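Long-range contacts in gamma-glutamyltranspeptidase (Streptomyces lincolnensis, PDB 6J3A), which probably acts as an Ntn-hydrolase of the gamma-glutamyltranspeptidase family, cleaving an amide bond or transferring the acyl group of a small-molecule substrate, as a homologue of LmbA: residues W276-V281 with Q505-Q510; V270-P275 with T484-L489. One frame throughout, in Å; residues are numbered along the deposited sequence.

Contact 1. Residues W276-V281 with Q505-Q510; sequences WSQGPV and QQDQWQ
With chi1 at -87°, Asp507 sends its carboxylate out from the first turn of helix 506-519 toward the backbone that leads into helix 280-288. From the other side, Gln278 has CG between its backbone N and carbonyl carbon, chi1 68°, which swings the chain toward Gln506 and Asp507. Two helix starts thus meet beside the beta layer of an Ntn-hydrolase fold. Val281 touches with one branch: CG1 lies 3.8 Å from Asp507 CB, the two side chains crossing at a slant, while helix 299-319 supports the valine through Ala312 and Met313. The Gln278 chain and the Asp507 carboxylate slide past each other in opposite directions, Gln278 CG coming within 4.0 Å of Asp507 OD2. Asp507 gets its polar partners elsewhere: OD2 is hydrogen-bonded to Thr484 and OD1 forms a salt bridge with Lys272. Ser277 caps the turn before helix 280-288, its OG accepting from Gly279 N at 2.8 Å. Gln278 O is already used by Val281 N, also at 2.8 Å. Asp507 OD2 and Gly279 O face each other at 3.3 Å as two acceptors, so this approach is contact without a bond.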
loop_
_atom_site.group_PDB
_atom_site.type_symbol
_atom_site.label_atom_id
_atom_site.label_comp_id
_atom_site.label_asym_id
_atom_site.label_seq_id
_atom_site.Cartn_x
_atom_site.Cartn_y
_atom_site.Cartn_z
ATOM N N TRP A 276 -13.899 31.588 -1.365
ATOM C CA TRP A 276 -12.483 32.006 -1.499
ATOM C C TRP A 276 -11.582 30.863 -2.038
ATOM O O TRP A 276 -10.473 31.114 -2.519
ATOM C CB TRP A 276 -11.914 32.570 -0.177
ATOM C CG TRP A 276 -12.040 31.641 0.984
ATOM C CD1 TRP A 276 -13.047 31.625 1.895
ATOM C CD2 TRP A 276 -11.148 30.576 1.350
ATOM N NE1 TRP A 276 -12.850 30.614 2.810
ATOM C CE2 TRP A 276 -11.691 29.955 2.500
ATOM C CE3 TRP A 276 -9.941 30.087 0.823
ATOM C CZ2 TRP A 276 -11.070 28.871 3.139
ATOM C CZ3 TRP A 276 -9.318 28.997 1.461
ATOM C CH2 TRP A 276 -9.886 28.410 2.606
ATOM N N SER A 277 -12.044 29.619 -1.916
ATOM C CA SER A 277 -11.501 28.499 -2.672
ATOM C C SER A 277 -12.421 28.197 -3.856
ATOM O O SER A 277 -13.506 28.754 -3.953
ATOM C CB SER A 277 -11.386 27.274 -1.767
ATOM O OG SER A 277 -12.653 26.658 -1.579
ATOM N N GLN A 278 -12.005 27.294 -4.738
ATOM C CA GLN A 278 -12.931 26.717 -5.733
ATOM C C GLN A 278 -13.880 25.666 -5.129
ATOM O O GLN A 278 -14.720 25.108 -5.850
ATOM C CB GLN A 278 -12.173 26.086 -6.914
ATOM C CG GLN A 278 -11.372 24.818 -6.590
ATOM C CD GLN A 278 -10.877 24.064 -7.824
ATOM O OE1 GLN A 278 -9.817 23.451 -7.790
ATOM N NE2 GLN A 278 -11.655 24.083 -8.906
ATOM N N GLY A 279 -13.730 25.379 -3.835
ATOM C CA GLY A 279 -14.462 24.304 -3.153
ATOM C C GLY A 279 -15.915 24.145 -3.545
ATOM O O GLY A 279 -16.347 23.052 -3.949
ATOM N N PRO A 280 -16.679 25.241 -3.453
ATOM C CA PRO A 280 -18.089 25.236 -3.815
ATOM C C PRO A 280 -18.462 24.800 -5.234
ATOM O O PRO A 280 -19.624 24.467 -5.457
ATOM C CB PRO A 280 -18.492 26.680 -3.570
ATOM C CG PRO A 280 -17.643 27.085 -2.416
ATOM C CD PRO A 280 -16.314 26.492 -2.763
ATOM N N VAL A 281 -17.509 24.772 -6.165
ATOM C CA VAL A 281 -17.798 24.359 -7.537
ATOM C C VAL A 281 -18.185 22.875 -7.640
ATOM O O VAL A 281 -18.915 22.487 -8.562
ATOM C CB VAL A 281 -16.638 24.718 -8.501
ATOM C CG1 VAL A 281 -15.555 23.644 -8.543
ATOM C CG2 VAL A 281 -17.176 24.962 -9.903
ATOM N N GLN A 505 -8.366 20.606 -12.094
ATOM C CA GLN A 505 -8.959 19.273 -12.111
ATOM C C GLN A 505 -9.410 18.770 -10.727
ATOM O O GLN A 505 -10.192 17.819 -10.668
ATOM C CB GLN A 505 -7.995 18.267 -12.748
ATOM C CG GLN A 505 -7.635 18.561 -14.202
ATOM C CD GLN A 505 -6.455 19.518 -14.364
ATOM O OE1 GLN A 505 -5.300 19.126 -14.222
ATOM N NE2 GLN A 505 -6.745 20.774 -14.682
ATOM N N GLN A 506 -8.950 19.404 -9.638
ATOM C CA GLN A 506 -9.202 18.925 -8.260
ATOM C C GLN A 506 -10.661 18.578 -7.965
ATOM O O GLN A 506 -10.962 17.451 -7.569
ATOM C CB GLN A 506 -8.742 19.953 -7.223
ATOM C CG GLN A 506 -7.245 20.019 -7.002
ATOM C CD GLN A 506 -6.863 20.532 -5.624
ATOM O OE1 GLN A 506 -5.844 21.215 -5.466
ATOM N NE2 GLN A 506 -7.652 20.185 -4.618
ATOM N N ASP A 507 -11.551 19.554 -8.148
ATOM C CA ASP A 507 -12.984 19.337 -7.927
ATOM C C ASP A 507 -13.750 18.843 -9.163
ATOM O O ASP A 507 -14.983 18.864 -9.166
ATOM C CB ASP A 507 -13.662 20.598 -7.371
ATOM C CG ASP A 507 -13.589 20.697 -5.856
ATOM O OD1 ASP A 507 -13.465 19.664 -5.160
ATOM O OD2 ASP A 507 -13.682 21.841 -5.364
ATOM N N GLN A 508 -13.041 18.426 -10.208
ATOM C CA GLN A 508 -13.646 17.609 -11.258
ATOM C C GLN A 508 -13.436 16.147 -10.868
ATOM O O GLN A 508 -14.373 15.338 -10.777
ATOM C CB GLN A 508 -13.008 17.895 -12.620
ATOM C CG GLN A 508 -12.970 19.364 -13.015
ATOM C CD GLN A 508 -12.556 19.555 -14.468
ATOM O OE1 GLN A 508 -13.169 18.981 -15.379
ATOM N NE2 GLN A 508 -11.509 20.358 -14.699
ATOM N N TRP A 509 -12.180 15.824 -10.613
ATOM C CA TRP A 509 -11.791 14.475 -10.261
ATOM C C TRP A 509 -12.500 14.009 -8.999
ATOM O O TRP A 509 -12.987 12.882 -8.946
ATOM C CB TRP A 509 -10.273 14.400 -10.086
ATOM C CG TRP A 509 -9.485 14.466 -11.374
ATOM C CD1 TRP A 509 -9.908 14.136 -12.644
ATOM C CD2 TRP A 509 -8.112 14.833 -11.495
ATOM N NE1 TRP A 509 -8.882 14.315 -13.548
ATOM C CE2 TRP A 509 -7.766 14.728 -12.868
ATOM C CE3 TRP A 509 -7.133 15.251 -10.574
ATOM C CZ2 TRP A 509 -6.490 15.034 -13.337
ATOM C CZ3 TRP A 509 -5.865 15.538 -11.036
ATOM C CH2 TRP A 509 -5.554 15.437 -12.410
ATOM N N GLN A 510 -12.569 14.890 -8.006
ATOM C CA GLN A 510 -13.269 14.590 -6.762
ATOM C C GLN A 510 -14.760 14.372 -6.970
ATOM O O GLN A 510 -15.332 13.475 -6.351
ATOM C CB GLN A 510 -13.057 15.690 -5.723
ATOM C CG GLN A 510 -11.762 15.562 -4.965
ATOM C CD GLN A 510 -11.479 16.764 -4.095
ATOM O OE1 GLN A 510 -11.075 17.834 -4.587
ATOM N NE2 GLN A 510 -11.676 16.601 -2.786
#

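Contact 2. Residues V270-P275 with T484-L489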
loop_
_atom_site.group_PDB
_atom_site.type_symbol
_atom_site.label_atom_id
_atom_site.label_comp_id
_atom_site.label_asym_id
_atom_site.label_seq_id
_atom_site.Cartn_x
_atom_site.Cartn_y
_atom_site.Cartn_z
ATOM N N VAL A 270 -21.971 16.940 1.407
ATOM C CA VAL A 270 -20.562 17.177 1.102
ATOM C C VAL A 270 -20.143 18.505 1.719
ATOM O O VAL A 270 -20.842 19.494 1.566
ATOM C CB VAL A 270 -20.303 17.210 -0.399
ATOM C CG1 VAL A 270 -18.805 17.302 -0.653
ATOM C CG2 VAL A 270 -20.865 15.955 -1.054
ATOM N N CYS A 271 -19.004 18.503 2.411
ATOM C CA CYS A 271 -18.417 19.704 3.015
ATOM C C CYS A 271 -17.174 20.142 2.260
ATOM O O CYS A 271 -16.316 19.317 1.943
ATOM C CB CYS A 271 -18.048 19.451 4.479
ATOM S SG CYS A 271 -19.475 18.970 5.477
ATOM N N LYS A 272 -17.084 21.448 2.010
ATOM C CA LYS A 272 -15.975 22.063 1.277
ATOM C C LYS A 272 -15.557 23.363 1.927
ATOM O O LYS A 272 -16.230 23.860 2.816
ATOM C CB LYS A 272 -16.404 22.365 -0.161
ATOM C CG LYS A 272 -16.908 21.165 -0.955
ATOM C CD LYS A 272 -15.816 20.129 -1.215
ATOM C CE LYS A 272 -14.863 20.575 -2.313
ATOM N NZ LYS A 272 -13.591 19.804 -2.329
ATOM N N ALA A 273 -14.447 23.918 1.462
ATOM C CA ALA A 273 -14.034 25.269 1.863
ATOM C C ALA A 273 -14.877 26.296 1.138
ATOM O O ALA A 273 -15.318 26.052 0.017
ATOM C CB ALA A 273 -12.565 25.497 1.553
ATOM N N GLY A 274 -15.083 27.442 1.783
ATOM C CA GLY A 274 -15.857 28.559 1.217
ATOM C C GLY A 274 -15.351 29.088 -0.115
ATOM O O GLY A 274 -14.245 28.751 -0.538
ATOM N N PRO A 275 -16.136 29.965 -0.770
ATOM C CA PRO A 275 -15.875 30.366 -2.171
ATOM C C PRO A 275 -14.627 31.224 -2.423
ATOM O O PRO A 275 -14.340 31.544 -3.582
ATOM C CB PRO A 275 -17.144 31.122 -2.566
ATOM C CG PRO A 275 -17.683 31.649 -1.278
ATOM C CD PRO A 275 -17.122 30.851 -0.128
ATOM N N THR A 484 -8.724 22.403 -2.439
ATOM C CA THR A 484 -10.092 22.075 -2.118
ATOM C C THR A 484 -10.272 20.651 -1.590
ATOM O O THR A 484 -10.687 19.745 -2.323
ATOM C CB THR A 484 -11.019 22.356 -3.319
ATOM O OG1 THR A 484 -12.344 21.945 -2.988
ATOM C CG2 THR A 484 -10.543 21.657 -4.605
ATOM N N PRO A 485 -10.002 20.454 -0.289
ATOM C CA PRO A 485 -10.299 19.153 0.317
ATOM C C PRO A 485 -11.802 18.939 0.514
ATOM O O PRO A 485 -12.588 19.884 0.388
ATOM C CB PRO A 485 -9.572 19.210 1.669
ATOM C CG PRO A 485 -9.447 20.657 1.986
ATOM C CD PRO A 485 -9.503 21.429 0.697
ATOM N N SER A 486 -12.180 17.709 0.846
ATOM C CA SER A 486 -13.583 17.329 1.029
ATOM C C SER A 486 -13.772 16.491 2.275
ATOM O O SER A 486 -12.882 15.726 2.673
ATOM C CB SER A 486 -14.091 16.510 -0.160
ATOM O OG SER A 486 -13.800 17.143 -1.392
ATOM N N ILE A 487 -14.934 16.659 2.891
ATOM C CA ILE A 487 -15.444 15.715 3.870
ATOM C C ILE A 487 -16.894 15.410 3.493
ATOM O O ILE A 487 -17.669 16.314 3.195
ATOM C CB ILE A 487 -15.300 16.242 5.320
ATOM C CG1 ILE A 487 -13.835 16.150 5.755
ATOM C CG2 ILE A 487 -16.184 15.441 6.276
ATOM C CD1 ILE A 487 -13.553 16.530 7.196
ATOM N N ALA A 488 -17.258 14.132 3.493
ATOM C CA ALA A 488 -18.630 13.731 3.170
ATOM C C ALA A 488 -19.322 13.158 4.384
ATOM O O ALA A 488 -18.748 12.358 5.111
ATOM C CB ALA A 488 -18.668 12.734 2.025
ATOM N N LEU A 489 -20.553 13.611 4.597
ATOM C CA LEU A 489 -21.451 13.057 5.598
ATOM C C LEU A 489 -22.474 12.134 4.934
ATOM O O LEU A 489 -22.826 12.318 3.762
ATOM C CB LEU A 489 -22.178 14.176 6.352
ATOM C CG LEU A 489 -21.401 15.450 6.706
ATOM C CD1 LEU A 489 -22.250 16.396 7.540
ATOM C CD2 LEU A 489 -20.134 15.112 7.466
HETATM O O HOH W 1 -12.576 22.564 -0.324
#
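Lys272 reaches across to Thr484, Pro485 and Ser486 just where strand 268-272 gives out, in the antiparallel pairing of two neighbouring strands of the Ntn-hydrolase beta layer. Cys271 and Ile487 form the hydrogen-bonded pair, with Cys271 N 2.7 Å from Ile487 O and the return bond running from Ile487 N to Cys271 O. Val270 and Ala488, the next pair, turn to the face covered by Phe514 of helix 506-519; Cys271 and Ile487 take the other, where Cys271 SG also rests 4.2 Å from Leu489 CG.

Starting at CB, the lysine chain leaves the strand with Leu282 and Leu283 of helix 280-288 packed against it. Beyond CG it bends twice, chi2 -66° and chi3 -76°, curling back over the facing strand. Lys272 CD then passes 3.6 Å from Ser486 OG and just as far from Pro485 O. Lys272 CE comes to 2.9 Å from Thr484 OG1, a doubtfully short approach that goes with the short bond of NZ. At the tip, Lys272 NZ bonds to Thr484 OG1 at 2.6 Å and to Ser486 OG at 2.8 Å. Lys272 NZ also takes Pro485 O at 2.9 Å, from above the carbonyl plane, 72° out of it, and more weakly Thr484 O. A methionine here would probably leave Asp507, the ammonium's salt-bridge partner, without its counter-charge and the Thr484 and Ser486 hydroxyls without their lysine donor.

Past the last strand pair a water bridges the two segments, accepting from Ala273 N at 2.9 Å and donating to Thr484 OG1 and Pro485 O. Since Thr484 OG1 also accepts from the lysine, its own proton probably goes to Asp507. With more acceptors than N-H groups around NZ, the ammonium is likely to be firmly held and its positive charge favoured.

Contacts 1 and 2 lie about 9 Å apart between centres and share one polar cluster. Asp507 from contact 1 meets both segments of contact 2: OD1 is 2.8 Å from Lys272 NZ and OD2 is 2.7 Å from Thr484 OG1. One carboxylate at the start of helix 506-519 is therefore tied to the end of strand 268-272 and to the loop just before strand 486-490. The chain makes the second connection, since strand 268-272 runs through 273-279 into helix 280-288, and Pro280 CD packs 3.0 Å from Ala273 O. The segments alternate along the sequence, so each contact joins the same two chain regions, one as helix starts and the other as paired strands.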